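Local atomic coordinates of putative mandelate racemase (Zymomonas mobilis, PDB entry 2OX4), a protein that binds a magnesium ion and, as a member of the mandelate racemase branch of the enolase superfamily, probably acts as a dehydratase or related lyase. Residues A130-F135 with E342-T347; R16-Q21 with L349-E354. All coordinates share one frame; numbering follows the deposited sequence.

Interaction 1: A130-F135 with E342-T347; sequences ASQLQF and EHHQKT
Ser-131 and His-343 join two neighbouring parallel strands, Ser-131 N donating to His-343 O over 3.0 Å. Two residues further along, Gln-345 N donates back to Ser-131 O at 3.3 Å. This is the tight part of the contact. Ser-131 is small enough to lie against the backbone of His-344, and with its hydroxyl anti to the backbone N (chi1 -172°) OG reaches Glu-342 OE2 at 2.7 Å, on the lone pair turned away from the other carboxylate oxygen. That same OE2 forms a salt bridge with Lys-166, which probably helps to balance the buried carboxylate. Gln-132 packs closely too, its CG 3.4 Å from His-344 NE2 and its amide turned 45° from the imidazole ring. Lys-346 N, in the imidazole plane, donates to His-344 ND1 and thereby fixes the ring.

The looser side begins where a water bridges Gln-132 NE2 and Glu-342 OE2. At the other fringe the bent Gln-345, its NE2 held by Gly-136 O, rests its amide against Phe-135 CB (3.9 Å from NE2); Phe-135 is partly exposed, its ring leading away. Gln-132 NE2 also bonds the magnesium ligand Glu-215, placing this strand pair at the metal site of an enolase-superfamily barrel.

Interaction 2: R16-Q21 with L349-E354; sequences RPQSGQ and LPEYEE
Glu-351 sends its carboxylate from the short helix 350-353 into the turn at Pro-17 to Ser-19, where backbone N-H groups receive it. Hydrogen bonds to the carboxylate come first. OE2 accepts from Gln-18 N at 2.7 Å and OE1 from Ser-19 N at 2.8 Å, each on the lone pair facing the other oxygen, and Ser-19 OG adds a third bond to OE1, arriving nearly along the C-O axis. Glutamate suits the place because its chain, starting between the backbone N and the carbonyl carbon (chi1 58°) and then extended, carries two acceptors to two successive amides. With an alanine in place of Glu-351, Gln-18 N, Ser-19 N and the Ser-19 hydroxyl would probably lose their carboxylate acceptor, and the loop much of its tie to the helix.

The salt bridge is made by Arg-16, whose chain bends twice to bring NH2 to the helix. In the guanidinium plane, NH2 donates both to Glu-351 O (2.9 Å) and, as a salt bridge, to Glu-354 OE2 (2.7 Å); a water links NH1 to the same OE2. A second water joins Gln-18 NE2, Glu-351 N and Glu-351 OE2, while the Gln-18 amide also bonds the backbone at Lys-139 and Arg-141.

Tyr-352 supplies the remaining polar tie: its OH donates to a lone pair of Gln-21 OE1 at 2.8 Å, with ring and amide planes 69° apart. Van der Waals contact is modest. Pro-17 CD packs against Glu-351 CB at 3.8 Å, Arg-16 CG lies by the phenol ring, and the Leu-349 CD2 methyl meets the Gln-18 amide at NE2. The whole is a loop-to-helix junction between the N-terminal domain of the enolase superfamily, in its 16-21 loop, and the C-terminal barrel domain.

How the interactions relate
The second segments of the two contacts follow each other in the chain: strand 341-344 of interaction 1 leads through Lys-346 and Thr-347 into helix 350-353 of interaction 2, and the centres of the contacts lie 13 Å apart. They touch directly, Lys-346 NZ approaching Gln-21 OE1 at 2.9 Å in a weak hydrogen bond, while Lys-346 O lies 3.6 Å from Tyr-352 CB. Interaction 1 borders the metal, the Gln-132 side chain being about 4 Å from the magnesium ion; in interaction 2 the side chain of Gln-21 is about 11 Å from the bound magnesium ion. The chain from 342 to 354 thus leads from a strand pair bordering the magnesium site, through Gln-132, to the 16-21 loop, joining barrel and capping domain.

Interaction 1: A130-F135 with E342-T347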
# COMPACT_ATOMS: atom_id res chain seq x y z
N ALA C 130 -18.49 -16.08 -33.09
CA ALA C 130 -19.53 -15.34 -33.76
C ALA C 130 -20.06 -14.23 -32.85
O ALA C 130 -20.64 -14.53 -31.80
CB ALA C 130 -20.67 -16.30 -34.15
N SER C 131 -19.90 -12.98 -33.28
CA SER C 131 -20.05 -11.84 -32.39
C SER C 131 -21.33 -11.04 -32.59
O SER C 131 -21.67 -10.66 -33.72
CB SER C 131 -18.86 -10.89 -32.54
OG SER C 131 -18.92 -9.88 -31.54
N GLN C 132 -21.99 -10.75 -31.46
CA GLN C 132 -23.14 -9.84 -31.35
C GLN C 132 -24.40 -10.51 -31.92
O GLN C 132 -25.05 -9.99 -32.83
CB GLN C 132 -22.89 -8.45 -31.98
CG GLN C 132 -21.55 -7.77 -31.58
CD GLN C 132 -21.46 -7.35 -30.11
OE1 GLN C 132 -22.39 -7.53 -29.34
NE2 GLN C 132 -20.32 -6.77 -29.73
N LEU C 133 -24.73 -11.67 -31.36
CA LEU C 133 -25.89 -12.48 -31.79
C LEU C 133 -27.21 -11.74 -31.63
O LEU C 133 -28.17 -12.02 -32.35
CB LEU C 133 -25.98 -13.78 -30.99
CG LEU C 133 -24.89 -14.85 -31.01
CD1 LEU C 133 -25.30 -15.96 -30.05
CD2 LEU C 133 -24.62 -15.38 -32.40
N GLN C 134 -27.26 -10.82 -30.67
CA GLN C 134 -28.47 -10.04 -30.41
C GLN C 134 -28.91 -9.15 -31.59
O GLN C 134 -30.03 -8.63 -31.59
CB GLN C 134 -28.34 -9.25 -29.10
CG GLN C 134 -27.50 -7.98 -29.20
CD GLN C 134 -26.00 -8.23 -29.12
OE1 GLN C 134 -25.54 -9.36 -28.94
NE2 GLN C 134 -25.22 -7.15 -29.24
N PHE C 135 -28.04 -8.99 -32.59
CA PHE C 135 -28.37 -8.22 -33.81
C PHE C 135 -28.66 -9.13 -35.01
O PHE C 135 -28.82 -8.64 -36.14
CB PHE C 135 -27.25 -7.25 -34.17
CG PHE C 135 -27.07 -6.14 -33.17
CD1 PHE C 135 -28.17 -5.44 -32.69
CD2 PHE C 135 -25.80 -5.81 -32.71
CE1 PHE C 135 -28.00 -4.41 -31.76
CE2 PHE C 135 -25.63 -4.79 -31.78
CZ PHE C 135 -26.73 -4.09 -31.31
N GLU C 342 -12.59 -12.23 -32.82
CA GLU C 342 -13.96 -11.75 -32.90
C GLU C 342 -14.36 -11.61 -34.36
O GLU C 342 -13.74 -10.85 -35.12
CB GLU C 342 -14.08 -10.38 -32.24
CG GLU C 342 -15.47 -9.80 -32.38
CD GLU C 342 -15.65 -8.48 -31.65
OE1 GLU C 342 -14.66 -7.75 -31.43
OE2 GLU C 342 -16.81 -8.17 -31.32
N HIS C 343 -15.43 -12.30 -34.76
CA HIS C 343 -15.95 -12.10 -36.11
C HIS C 343 -17.34 -11.48 -36.04
O HIS C 343 -18.31 -12.13 -35.63
CB HIS C 343 -15.94 -13.40 -36.92
CG HIS C 343 -16.29 -13.19 -38.37
ND1 HIS C 343 -15.59 -12.32 -39.18
CD2 HIS C 343 -17.27 -13.72 -39.13
CE1 HIS C 343 -16.13 -12.34 -40.39
NE2 HIS C 343 -17.15 -13.17 -40.39
N HIS C 344 -17.41 -10.20 -36.41
CA HIS C 344 -18.57 -9.36 -36.13
C HIS C 344 -19.63 -9.60 -37.18
O HIS C 344 -19.31 -9.78 -38.37
CB HIS C 344 -18.18 -7.88 -36.10
CG HIS C 344 -19.14 -7.02 -35.35
ND1 HIS C 344 -20.42 -6.75 -35.80
CD2 HIS C 344 -19.00 -6.34 -34.18
CE1 HIS C 344 -21.03 -5.95 -34.94
NE2 HIS C 344 -20.19 -5.69 -33.95
N GLN C 345 -20.88 -9.60 -36.73
CA GLN C 345 -22.03 -9.78 -37.62
C GLN C 345 -22.14 -8.74 -38.75
O GLN C 345 -22.65 -9.05 -39.83
CB GLN C 345 -23.34 -9.90 -36.81
CG GLN C 345 -23.82 -8.61 -36.11
CD GLN C 345 -24.62 -7.70 -37.03
OE1 GLN C 345 -24.27 -6.54 -37.23
NE2 GLN C 345 -25.71 -8.23 -37.60
N LYS C 346 -21.64 -7.53 -38.50
CA LYS C 346 -21.71 -6.46 -39.51
C LYS C 346 -21.00 -6.84 -40.82
O LYS C 346 -21.41 -6.41 -41.89
CB LYS C 346 -21.19 -5.13 -38.95
CG LYS C 346 -19.67 -4.96 -39.04
CD LYS C 346 -19.08 -4.45 -37.75
CE LYS C 346 -19.09 -2.96 -37.71
NZ LYS C 346 -19.28 -2.45 -36.32
N THR C 347 -19.97 -7.69 -40.74
CA THR C 347 -19.19 -8.09 -41.92
C THR C 347 -20.01 -8.97 -42.86
O THR C 347 -19.62 -9.20 -44.01
CB THR C 347 -17.89 -8.85 -41.54
OG1 THR C 347 -18.22 -10.16 -41.07
CG2 THR C 347 -17.12 -8.10 -40.45
O HOH W 1 -17.73 -5.87 -31.45

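Interaction 2: R16-Q21 with L349-E354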
# COMPACT_ATOMS: atom_id res chain seq x y z
N ARG C 16 -23.80 3.62 -43.73
CA ARG C 16 -24.16 2.26 -44.10
C ARG C 16 -25.62 2.02 -43.67
O ARG C 16 -25.95 2.19 -42.51
CB ARG C 16 -23.20 1.25 -43.46
CG ARG C 16 -21.68 1.53 -43.67
CD ARG C 16 -21.20 1.33 -45.10
NE ARG C 16 -21.68 2.39 -45.99
CZ ARG C 16 -21.86 2.25 -47.30
NH1 ARG C 16 -22.30 3.27 -48.02
NH2 ARG C 16 -21.59 1.09 -47.89
N PRO C 17 -26.50 1.68 -44.63
CA PRO C 17 -27.96 1.67 -44.42
C PRO C 17 -28.47 0.86 -43.22
O PRO C 17 -29.18 1.40 -42.37
CB PRO C 17 -28.52 1.08 -45.72
CG PRO C 17 -27.45 1.27 -46.73
CD PRO C 17 -26.14 1.31 -46.01
N GLN C 18 -28.11 -0.42 -43.15
CA GLN C 18 -28.63 -1.31 -42.11
C GLN C 18 -28.05 -1.00 -40.72
O GLN C 18 -28.77 -0.99 -39.72
CB GLN C 18 -28.32 -2.76 -42.45
CG GLN C 18 -29.17 -3.35 -43.54
CD GLN C 18 -29.22 -4.85 -43.45
OE1 GLN C 18 -29.98 -5.40 -42.65
NE2 GLN C 18 -28.39 -5.52 -44.24
N SER C 19 -26.74 -0.74 -40.68
CA SER C 19 -26.02 -0.60 -39.41
C SER C 19 -25.99 0.85 -38.93
O SER C 19 -25.83 1.11 -37.74
CB SER C 19 -24.60 -1.16 -39.53
OG SER C 19 -23.82 -0.41 -40.44
N GLY C 20 -26.15 1.79 -39.87
CA GLY C 20 -26.13 3.22 -39.55
C GLY C 20 -24.72 3.75 -39.37
O GLY C 20 -24.54 4.90 -39.01
N GLN C 21 -23.72 2.90 -39.63
CA GLN C 21 -22.33 3.19 -39.28
C GLN C 21 -21.61 3.92 -40.41
O GLN C 21 -22.12 3.99 -41.52
CB GLN C 21 -21.62 1.89 -38.92
CG GLN C 21 -22.17 1.30 -37.62
CD GLN C 21 -21.68 -0.10 -37.33
OE1 GLN C 21 -20.79 -0.61 -38.01
NE2 GLN C 21 -22.25 -0.74 -36.32
N LEU C 349 -23.07 -8.14 -43.78
CA LEU C 349 -24.00 -7.26 -44.50
C LEU C 349 -23.37 -6.76 -45.80
O LEU C 349 -22.16 -6.50 -45.83
CB LEU C 349 -24.43 -6.08 -43.61
CG LEU C 349 -24.70 -6.32 -42.12
CD1 LEU C 349 -24.80 -4.99 -41.39
CD2 LEU C 349 -25.96 -7.15 -41.88
N PRO C 350 -24.17 -6.63 -46.88
CA PRO C 350 -23.70 -6.10 -48.18
C PRO C 350 -23.10 -4.68 -48.15
O PRO C 350 -22.26 -4.35 -48.99
CB PRO C 350 -24.96 -6.12 -49.04
CG PRO C 350 -25.84 -7.17 -48.41
CD PRO C 350 -25.59 -7.03 -46.94
N GLU C 351 -23.55 -3.84 -47.21
CA GLU C 351 -22.99 -2.48 -47.07
C GLU C 351 -21.52 -2.49 -46.65
O GLU C 351 -20.77 -1.55 -46.93
CB GLU C 351 -23.80 -1.66 -46.06
CG GLU C 351 -23.88 -2.27 -44.65
CD GLU C 351 -25.11 -1.79 -43.92
OE1 GLU C 351 -25.01 -1.48 -42.72
OE2 GLU C 351 -26.17 -1.70 -44.57
N TYR C 352 -21.12 -3.56 -45.96
CA TYR C 352 -19.72 -3.75 -45.60
C TYR C 352 -18.93 -4.52 -46.66
O TYR C 352 -17.80 -4.14 -47.00
CB TYR C 352 -19.58 -4.33 -44.19
CG TYR C 352 -19.51 -3.25 -43.12
CD1 TYR C 352 -20.63 -2.88 -42.38
CD2 TYR C 352 -18.32 -2.57 -42.89
CE1 TYR C 352 -20.56 -1.87 -41.41
CE2 TYR C 352 -18.23 -1.56 -41.94
CZ TYR C 352 -19.35 -1.21 -41.20
OH TYR C 352 -19.23 -0.21 -40.26
N GLU C 353 -19.52 -5.57 -47.22
CA GLU C 353 -18.88 -6.33 -48.31
C GLU C 353 -18.40 -5.50 -49.51
O GLU C 353 -17.36 -5.79 -50.08
CB GLU C 353 -19.76 -7.48 -48.79
CG GLU C 353 -20.06 -8.52 -47.72
CD GLU C 353 -21.23 -9.43 -48.08
OE1 GLU C 353 -21.11 -10.20 -49.06
OE2 GLU C 353 -22.26 -9.39 -47.36
N GLU C 354 -19.16 -4.47 -49.90
CA GLU C 354 -18.85 -3.70 -51.12
C GLU C 354 -17.63 -2.78 -50.99
O GLU C 354 -17.16 -2.20 -51.98
CB GLU C 354 -20.07 -2.89 -51.56
CG GLU C 354 -20.45 -1.76 -50.59
CD GLU C 354 -21.63 -0.93 -51.08
OE1 GLU C 354 -22.08 -1.12 -52.23
OE2 GLU C 354 -22.11 -0.06 -50.32
O HOH W 2 -23.38 2.67 -50.89
O HOH W 3 -26.54 -3.89 -45.94